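Local coordinates for protein Pre-mRNA-processing-splicing factor 8 (Cryptococcus gattii serotype B, PDB 6MWY) that carries an intein with a Hint-type splicing domain, which probably excises itself from the host splicing factor and joins the flanking segments, at residues Gln149-Gln152 / Gln153-Leu157. Sequence-based numbering, arbitrary orientation.
Sequences QQEQ and QKYRL
The ring of Tyr155 meets the end of helix 149-152 with its edge: the carbonyl carbons of Glu151 and Gln152 lie in the ring plane, with both carbonyl oxygens close to it. Phe144, from helix 141-146, adds an edge-to-face partner to this ring, and its carbonyl oxygen accepts from NE2 of the extended Gln152 side chain. The carboxylate of Glu151 is turned 69° from the Tyr155 ring and reaches the phenol, and Tyr155 OH donates to Glu151 OE2 at 3.2 Å. The hydroxyl comes from the anti side, 29° out of the carboxylate plane; Lys113 NZ is a further partner of this oxygen, in a weak, long ion pair. Glu151 CG stands anti to the backbone N (chi1 171°), and a bend at chi2 carries the carboxylate between two partners, for its other oxygen, OE1, forms a salt bridge at 3.5 Å with Lys154 NZ. The backbone here forms a type I beta turn from Gln152 to Tyr155, through which the chain leaves the helix for strand 155-159, an inner strand of the six-stranded antiparallel sheet in this Hint-type intein. Gln153 N bonds to Gln149 O at 2.9 Å, a last helical i to i+4 link; Lys154 N then reaches Glu151 O at 3.1 Å, and Tyr155 N closes the turn on Gln152 O, also at 3.1 Å. From the strand, Arg156 turns its guanidinium back, edge-on, to the turn: NH2 donates to Gln153 O at 2.6 Å and to Tyr155 O at 2.9 Å, both acceptors lying near the guanidinium plane, while NH1 forms a salt bridge with Glu114.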
ATOM      1  N   GLN A 149       5.916   7.511  18.315  1.00 71.37           N
ATOM      2  CA  GLN A 149       6.836   7.704  17.199  1.00 79.54           C
ATOM      3  C   GLN A 149       8.071   6.823  17.332  1.00 94.12           C
ATOM      4  O   GLN A 149       8.582   6.309  16.330  1.00 99.11           O
ATOM      5  CB  GLN A 149       7.230   9.177  17.095  1.00 88.19           C
ATOM      6  CG  GLN A 149       6.047  10.121  16.967  1.00 97.70           C
ATOM      7  CD  GLN A 149       6.450  11.502  16.494  1.00 96.29           C
ATOM      8  OE1 GLN A 149       7.635  11.829  16.431  1.00100.00           O
ATOM      9  NE2 GLN A 149       5.462  12.322  16.152  1.00 98.67           N
ATOM     10  N   GLN A 150       8.564   6.636  18.557  1.00102.45           N
ATOM     11  CA  GLN A 150       9.704   5.748  18.758  1.00101.91           C
ATOM     12  C   GLN A 150       9.340   4.302  18.454  1.00 88.80           C
ATOM     13  O   GLN A 150      10.213   3.512  18.077  1.00 96.40           O
ATOM     14  CB  GLN A 150      10.241   5.886  20.184  1.00100.56           C
ATOM     15  CG  GLN A 150      11.041   7.161  20.431  1.00112.65           C
ATOM     16  CD  GLN A 150      10.203   8.418  20.284  1.00114.86           C
ATOM     17  OE1 GLN A 150       9.050   8.461  20.713  1.00114.43           O
ATOM     18  NE2 GLN A 150      10.774   9.441  19.660  1.00112.66           N
ATOM     19  N   GLU A 151       8.064   3.940  18.606  1.00 87.66           N
ATOM     20  CA  GLU A 151       7.604   2.636  18.144  1.00 89.51           C
ATOM     21  C   GLU A 151       7.459   2.617  16.628  1.00 85.88           C
ATOM     22  O   GLU A 151       7.773   1.614  15.979  1.00 84.15           O
ATOM     23  CB  GLU A 151       6.279   2.271  18.813  1.00 78.33           C
ATOM     24  CG  GLU A 151       5.615   1.026  18.233  1.00 96.71           C
ATOM     25  CD  GLU A 151       6.156  -0.265  18.821  1.00 90.73           C
ATOM     26  OE1 GLU A 151       7.113  -0.206  19.622  1.00 91.82           O
ATOM     27  OE2 GLU A 151       5.613  -1.340  18.489  1.00 83.86           O
ATOM     28  N   GLN A 152       6.981   3.722  16.044  1.00 92.66           N
ATOM     29  CA  GLN A 152       6.814   3.779  14.594  1.00 74.91           C
ATOM     30  C   GLN A 152       8.151   3.651  13.878  1.00 71.04           C
ATOM     31  O   GLN A 152       8.224   3.105  12.770  1.00 82.74           O
ATOM     32  CB  GLN A 152       6.130   5.085  14.189  1.00 72.13           C
ATOM     33  CG  GLN A 152       4.708   5.259  14.687  1.00 65.33           C
ATOM     34  CD  GLN A 152       4.145   6.617  14.320  1.00 82.49           C
ATOM     35  OE1 GLN A 152       4.894   7.552  14.034  1.00 81.39           O
ATOM     36  NE2 GLN A 152       2.822   6.734  14.321  1.00 69.72           N
ATOM     37  N   GLN A 153       9.221   4.150  14.498  1.00 85.88           N
ATOM     38  CA  GLN A 153      10.550   4.101  13.900  1.00 95.73           C
ATOM     39  C   GLN A 153      11.085   2.683  13.748  1.00 84.43           C
ATOM     40  O   GLN A 153      12.047   2.484  12.998  1.00 82.60           O
ATOM     41  CB  GLN A 153      11.522   4.940  14.730  1.00 96.95           C
ATOM     42  CG  GLN A 153      11.278   6.434  14.623  1.00 94.27           C
ATOM     43  CD  GLN A 153      12.063   7.232  15.644  1.00118.36           C
ATOM     44  OE1 GLN A 153      12.782   6.668  16.469  1.00117.53           O
ATOM     45  NE2 GLN A 153      11.924   8.551  15.597  1.00115.10           N
ATOM     46  N   LYS A 154      10.497   1.700  14.429  1.00 77.40           N
ATOM     47  CA  LYS A 154      10.924   0.313  14.291  1.00 84.16           C
ATOM     48  C   LYS A 154      10.314  -0.380  13.082  1.00 92.41           C
ATOM     49  O   LYS A 154      10.619  -1.555  12.848  1.00 86.20           O
ATOM     50  CB  LYS A 154      10.573  -0.485  15.550  1.00 87.44           C
ATOM     51  CG  LYS A 154      11.161   0.062  16.837  1.00 92.72           C
ATOM     52  CD  LYS A 154      11.130  -0.982  17.945  1.00105.36           C
ATOM     53  CE  LYS A 154       9.719  -1.503  18.186  1.00 99.78           C
ATOM     54  NZ  LYS A 154       9.666  -2.520  19.276  1.00 96.13           N
ATOM     55  N   TYR A 155       9.467   0.303  12.317  1.00 90.65           N
ATOM     56  CA  TYR A 155       8.753  -0.308  11.207  1.00 79.02           C
ATOM     57  C   TYR A 155       9.369   0.101   9.878  1.00 78.22           C
ATOM     58  O   TYR A 155       9.974   1.169   9.750  1.00 74.27           O
ATOM     59  CB  TYR A 155       7.274   0.074  11.236  1.00 82.28           C
ATOM     60  CG  TYR A 155       6.522  -0.532  12.397  1.00 80.06           C
ATOM     61  CD1 TYR A 155       6.503   0.092  13.635  1.00 66.23           C
ATOM     62  CD2 TYR A 155       5.839  -1.732  12.257  1.00 69.95           C
ATOM     63  CE1 TYR A 155       5.822  -0.460  14.701  1.00 78.65           C
ATOM     64  CE2 TYR A 155       5.154  -2.292  13.316  1.00 72.74           C
ATOM     65  CZ  TYR A 155       5.149  -1.650  14.536  1.00 80.06           C
ATOM     66  OH  TYR A 155       4.469  -2.204  15.596  1.00 79.61           O
ATOM     67  N   ARG A 156       9.215  -0.769   8.885  1.00 82.78           N
ATOM     68  CA  ARG A 156       9.758  -0.527   7.558  1.00 81.20           C
ATOM     69  C   ARG A 156       8.740  -0.955   6.515  1.00 73.05           C
ATOM     70  O   ARG A 156       8.171  -2.045   6.615  1.00 71.22           O
ATOM     71  CB  ARG A 156      11.068  -1.297   7.329  1.00 79.67           C
ATOM     72  CG  ARG A 156      12.089  -1.198   8.443  1.00 83.88           C
ATOM     73  CD  ARG A 156      12.937   0.052   8.338  1.00 87.82           C
ATOM     74  NE  ARG A 156      13.968   0.043   9.367  1.00 96.35           N
ATOM     75  CZ  ARG A 156      13.785   0.482  10.608  1.00 95.40           C
ATOM     76  NH1 ARG A 156      14.778   0.425  11.484  1.00 94.06           N
ATOM     77  NH2 ARG A 156      12.610   0.980  10.971  1.00 88.94           N
ATOM     78  N   LEU A 157       8.510  -0.096   5.527  1.00 70.47           N
ATOM     79  CA  LEU A 157       7.910  -0.563   4.290  1.00 71.67           C
ATOM     80  C   LEU A 157       8.944  -1.389   3.528  1.00 60.77           C
ATOM     81  O   LEU A 157      10.143  -1.337   3.812  1.00 79.61           O
ATOM     82  CB  LEU A 157       7.423   0.618   3.445  1.00 53.70           C
ATOM     83  CG  LEU A 157       6.231   1.437   3.956  1.00 66.68           C
ATOM     84  CD1 LEU A 157       6.318   2.885   3.489  1.00 68.23           C
ATOM     85  CD2 LEU A 157       4.913   0.823   3.502  1.00 60.72           C
TER